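PDB 5AY6: flagellar hook protein FlgE from Caulobacter crescentus CB15, which is the subunit that builds the flagellar hook, the short curved segment thought to act as a universal joint passing motor torque to the filament. Local coordinates for residues A137-A141 / G142-D146; P253-T256 / P257-Q261. One frame throughout, in Å; residues are numbered along the deposited sequence.

Contact 1. Residues A137-A141 / G142-D146; sequences AEVVA and GKLYD
The C-terminal end of helix 137-140 runs into a type I beta turn from V140 to K143, where K143 N donates to V140 O at 3.2 Å. Just before it, G142 N reaches V139 O at 3.0 Å. Both bonds span three residues, so the coil is wound tighter here than an alpha helix. K143 then leaves helical geometry with a positive phi of 45°, which swings the chain off the helix axis. V139 O has a second partner, a water 2.8 Å away that donates to it and accepts from L144 N at 2.6 Å. The pattern recalls a Schellman motif in which this water replaces the direct bond from L144 N to V139 O. The hydrophobic half of that motif is present as well: CG2 of V139, anti to its own backbone N, meets L144 CD1 at 3.8 Å, the two side chains crossing at about a right angle. Both rest on Y52 and Y67 of the antiparallel sheet in the FlgE third domain, and L144 also touches Y25. E138 lies against V27 and forms a salt bridge with K35, both on strand 24-39. On the exposed side of the turn, K143 CG lies 3.9 Å from V140 O, and the chain beyond it runs back across the end of the helix.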
loop_
_atom_site.group_PDB
_atom_site.type_symbol
_atom_site.label_atom_id
_atom_site.label_comp_id
_atom_site.label_asym_id
_atom_site.label_seq_id
_atom_site.Cartn_x
_atom_site.Cartn_y
_atom_site.Cartn_z
ATOM N N ALA A 137 -17.147 2.836 10.451
ATOM C CA ALA A 137 -17.515 4.165 9.975
ATOM C C ALA A 137 -16.351 5.155 10.011
ATOM O O ALA A 137 -16.144 5.913 9.067
ATOM C CB ALA A 137 -18.675 4.710 10.786
ATOM N N GLU A 138 -15.588 5.150 11.096
ATOM C CA GLU A 138 -14.558 6.169 11.259
ATOM C C GLU A 138 -13.347 5.911 10.368
ATOM O O GLU A 138 -12.728 6.857 9.873
ATOM C CB GLU A 138 -14.150 6.273 12.729
ATOM C CG GLU A 138 -15.307 6.748 13.603
ATOM C CD GLU A 138 -14.873 7.311 14.941
ATOM O OE1 GLU A 138 -13.664 7.279 15.249
ATOM O OE2 GLU A 138 -15.750 7.792 15.688
ATOM N N VAL A 139 -13.017 4.644 10.135
ATOM C CA VAL A 139 -11.920 4.327 9.232
ATOM C C VAL A 139 -12.362 4.502 7.777
ATOM O O VAL A 139 -11.577 4.944 6.937
ATOM C CB VAL A 139 -11.368 2.894 9.458
ATOM C CG1 VAL A 139 -12.446 1.832 9.249
ATOM C CG2 VAL A 139 -10.177 2.635 8.544
ATOM N N VAL A 140 -13.621 4.177 7.486
ATOM C CA VAL A 140 -14.163 4.342 6.139
ATOM C C VAL A 140 -14.148 5.816 5.749
ATOM O O VAL A 140 -13.930 6.158 4.587
ATOM C CB VAL A 140 -15.602 3.761 6.031
ATOM C CG1 VAL A 140 -16.363 4.364 4.860
ATOM C CG2 VAL A 140 -15.549 2.241 5.906
ATOM N N ALA A 141 -14.336 6.691 6.732
ATOM C CA ALA A 141 -14.320 8.132 6.485
ATOM C C ALA A 141 -12.950 8.612 6.007
ATOM O O ALA A 141 -12.843 9.633 5.333
ATOM C CB ALA A 141 -14.735 8.891 7.737
ATOM N N GLY A 142 -11.906 7.868 6.357
ATOM C CA GLY A 142 -10.550 8.230 5.983
ATOM C C GLY A 142 -10.199 7.968 4.530
ATOM O O GLY A 142 -9.185 8.472 4.043
ATOM N N LYS A 143 -11.036 7.187 3.847
ATOM C CA LYS A 143 -10.818 6.811 2.447
ATOM C C LYS A 143 -9.373 6.380 2.197
ATOM O O LYS A 143 -8.650 7.004 1.419
ATOM C CB LYS A 143 -11.199 7.966 1.520
ATOM C CG LYS A 143 -12.657 8.413 1.663
ATOM C CD LYS A 143 -13.010 9.484 0.638
ATOM C CE LYS A 143 -14.314 10.190 0.991
ATOM N NZ LYS A 143 -15.438 9.232 1.182
ATOM N N LEU A 144 -8.955 5.318 2.875
ATOM C CA LEU A 144 -7.558 4.900 2.850
ATOM C C LEU A 144 -7.121 4.252 1.541
ATOM O O LEU A 144 -7.929 3.678 0.805
ATOM C CB LEU A 144 -7.276 3.937 4.001
ATOM C CG LEU A 144 -7.324 4.583 5.386
ATOM C CD1 LEU A 144 -7.081 3.546 6.462
ATOM C CD2 LEU A 144 -6.289 5.686 5.457
ATOM N N TYR A 145 -5.824 4.357 1.273
ATOM C CA TYR A 145 -5.188 3.705 0.137
ATOM C C TYR A 145 -5.477 2.214 0.083
ATOM O O TYR A 145 -5.438 1.517 1.105
ATOM C CB TYR A 145 -3.672 3.919 0.189
ATOM C CG TYR A 145 -2.897 3.132 -0.845
ATOM C CD1 TYR A 145 -2.181 1.994 -0.489
ATOM C CD2 TYR A 145 -2.879 3.527 -2.175
ATOM C CE1 TYR A 145 -1.468 1.272 -1.434
ATOM C CE2 TYR A 145 -2.167 2.816 -3.124
ATOM C CZ TYR A 145 -1.469 1.692 -2.752
ATOM O OH TYR A 145 -0.770 0.985 -3.702
ATOM N N ASP A 146 -5.766 1.738 -1.121
ATOM C CA ASP A 146 -5.902 0.312 -1.389
ATOM C C ASP A 146 -5.341 0.020 -2.770
ATOM O O ASP A 146 -5.779 0.615 -3.750
ATOM C CB ASP A 146 -7.356 -0.132 -1.310
ATOM C CG ASP A 146 -7.498 -1.635 -1.395
ATOM O OD1 ASP A 146 -7.345 -2.183 -2.508
ATOM O OD2 ASP A 146 -7.747 -2.263 -0.347
HETATM O O HOH W 1 -10.838 4.184 4.346
#

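Contact 2. Residues P253-T256 / P257-Q261; sequences PTVT and PPAVQ
Q261 reaches back across the turn to V255 and P253, and its side chain can be followed atom by atom. CB lies 4.0 Å from V255 CG2. From there CG leaves anti to the backbone N (chi1 -165°), and a bend at chi2 (77°) folds the chain over the valine, so that CD comes 3.9 Å from V255 CG1. The terminal amide then splits its two ends between backbone groups flanking T254. OE1 accepts from V255 N at 3.1 Å, with the donor tilted out of the carbonyl plane of the glutamine. NE2 gives a nearly straight bond (166°) to P253 O at 3.2 Å; this acceptor lies in the amide plane of Q261, while the NE2 donor stands above the carbonyl plane of P253. Two bonds in opposite senses fix the rotation of the amide, much as a neighbouring strand would pair with this backbone. V255 CB also lies 4.2 Å from A259 CB, on the inner side of the bend. With an alanine in place of V255, the bent chain of Q261 would probably lose the methyls it folds over, leaving the two backbone bonds as its main hold. At the corner, P257 and P258 have no N-H to offer, and a weak bond from A259 N to T256 O (2.9 Å) spans the turn. Several of these exposed residues touch crystal neighbours, which may influence the conformation. This bend belongs to the long loop between strands 242-245 and 277-291, adjacent antiparallel members of the mixed sheet.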
loop_
_atom_site.group_PDB
_atom_site.type_symbol
_atom_site.label_atom_id
_atom_site.label_comp_id
_atom_site.label_asym_id
_atom_site.label_seq_id
_atom_site.Cartn_x
_atom_site.Cartn_y
_atom_site.Cartn_z
ATOM N N PRO A 253 -4.929 -19.339 -22.248
ATOM C CA PRO A 253 -5.654 -20.601 -22.438
ATOM C C PRO A 253 -6.405 -21.017 -21.186
ATOM O O PRO A 253 -5.937 -20.753 -20.079
ATOM C CB PRO A 253 -4.543 -21.605 -22.758
ATOM C CG PRO A 253 -3.440 -20.774 -23.315
ATOM C CD PRO A 253 -3.496 -19.476 -22.549
ATOM N N THR A 254 -7.561 -21.645 -21.364
ATOM C CA THR A 254 -8.320 -22.162 -20.228
ATOM C C THR A 254 -7.463 -23.167 -19.475
ATOM O O THR A 254 -6.935 -24.098 -20.077
ATOM C CB THR A 254 -9.633 -22.836 -20.677
ATOM O OG1 THR A 254 -10.395 -21.915 -21.461
ATOM C CG2 THR A 254 -10.460 -23.273 -19.466
ATOM N N VAL A 255 -7.310 -22.974 -18.167
ATOM C CA VAL A 255 -6.489 -23.882 -17.374
ATOM C C VAL A 255 -7.127 -25.258 -17.212
ATOM O O VAL A 255 -8.353 -25.396 -17.218
ATOM C CB VAL A 255 -6.197 -23.310 -15.967
ATOM C CG1 VAL A 255 -5.267 -22.107 -16.064
ATOM C CG2 VAL A 255 -7.499 -22.945 -15.252
ATOM N N THR A 256 -6.276 -26.272 -17.084
ATOM C CA THR A 256 -6.706 -27.624 -16.742
ATOM C C THR A 256 -6.735 -27.717 -15.222
ATOM O O THR A 256 -5.734 -27.423 -14.567
ATOM C CB THR A 256 -5.768 -28.690 -17.346
ATOM O OG1 THR A 256 -5.833 -28.620 -18.775
ATOM C CG2 THR A 256 -6.167 -30.090 -16.897
ATOM N N PRO A 257 -7.890 -28.117 -14.663
ATOM C CA PRO A 257 -8.272 -27.863 -13.266
ATOM C C PRO A 257 -7.631 -28.663 -12.121
ATOM O O PRO A 257 -8.370 -29.068 -11.225
ATOM C CB PRO A 257 -9.783 -28.141 -13.278
ATOM C CG PRO A 257 -9.988 -29.072 -14.395
ATOM C CD PRO A 257 -9.023 -28.633 -15.448
ATOM N N PRO A 258 -6.313 -28.922 -12.159
ATOM C CA PRO A 258 -5.662 -28.722 -10.858
ATOM C C PRO A 258 -5.142 -27.283 -10.785
ATOM O O PRO A 258 -5.212 -26.634 -9.740
ATOM C CB PRO A 258 -4.523 -29.746 -10.852
ATOM C CG PRO A 258 -4.285 -30.063 -12.270
ATOM C CD PRO A 258 -5.621 -29.939 -12.964
ATOM N N ALA A 259 -4.642 -26.788 -11.914
ATOM C CA ALA A 259 -4.224 -25.396 -12.026
ATOM C C ALA A 259 -5.421 -24.461 -11.916
ATOM O O ALA A 259 -6.537 -24.826 -12.281
ATOM C CB ALA A 259 -3.491 -25.165 -13.341
ATOM N N VAL A 260 -5.185 -23.255 -11.412
ATOM C CA VAL A 260 -6.237 -22.252 -11.287
ATOM C C VAL A 260 -5.971 -21.109 -12.271
ATOM O O VAL A 260 -4.820 -20.764 -12.529
ATOM C CB VAL A 260 -6.332 -21.718 -9.835
ATOM C CG1 VAL A 260 -5.062 -20.971 -9.445
ATOM C CG2 VAL A 260 -7.554 -20.839 -9.657
ATOM N N GLN A 261 -7.026 -20.541 -12.849
ATOM C CA GLN A 261 -6.841 -19.493 -13.844
ATOM C C GLN A 261 -6.211 -18.258 -13.207
ATOM O O GLN A 261 -6.797 -17.658 -12.307
ATOM C CB GLN A 261 -8.167 -19.120 -14.500
ATOM C CG GLN A 261 -8.007 -18.302 -15.773
ATOM C CD GLN A 261 -7.589 -19.153 -16.953
ATOM O OE1 GLN A 261 -8.187 -20.199 -17.223
ATOM N NE2 GLN A 261 -6.561 -18.715 -17.666
#

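Overall arrangement
This chain is a fragment of the hook protein holding its third-domain and FlaE D2 family regions, with one contact in each. Both are local contacts within one continuous stretch. Contact 1, its centre about 13 Å from the centre of the chain, is partly buried: apolar residues join a helix end to the antiparallel sheet, and backbone groups and a bound water do the polar work. Contact 2, its centre about 29 Å from the centre of the chain, lies in an exposed loop and relies on a side-chain amide gripping backbone atoms and on prolines at its corner. They share no helix or strand, and the nearest atoms of contacts 1 and 2 are about 18 Å apart.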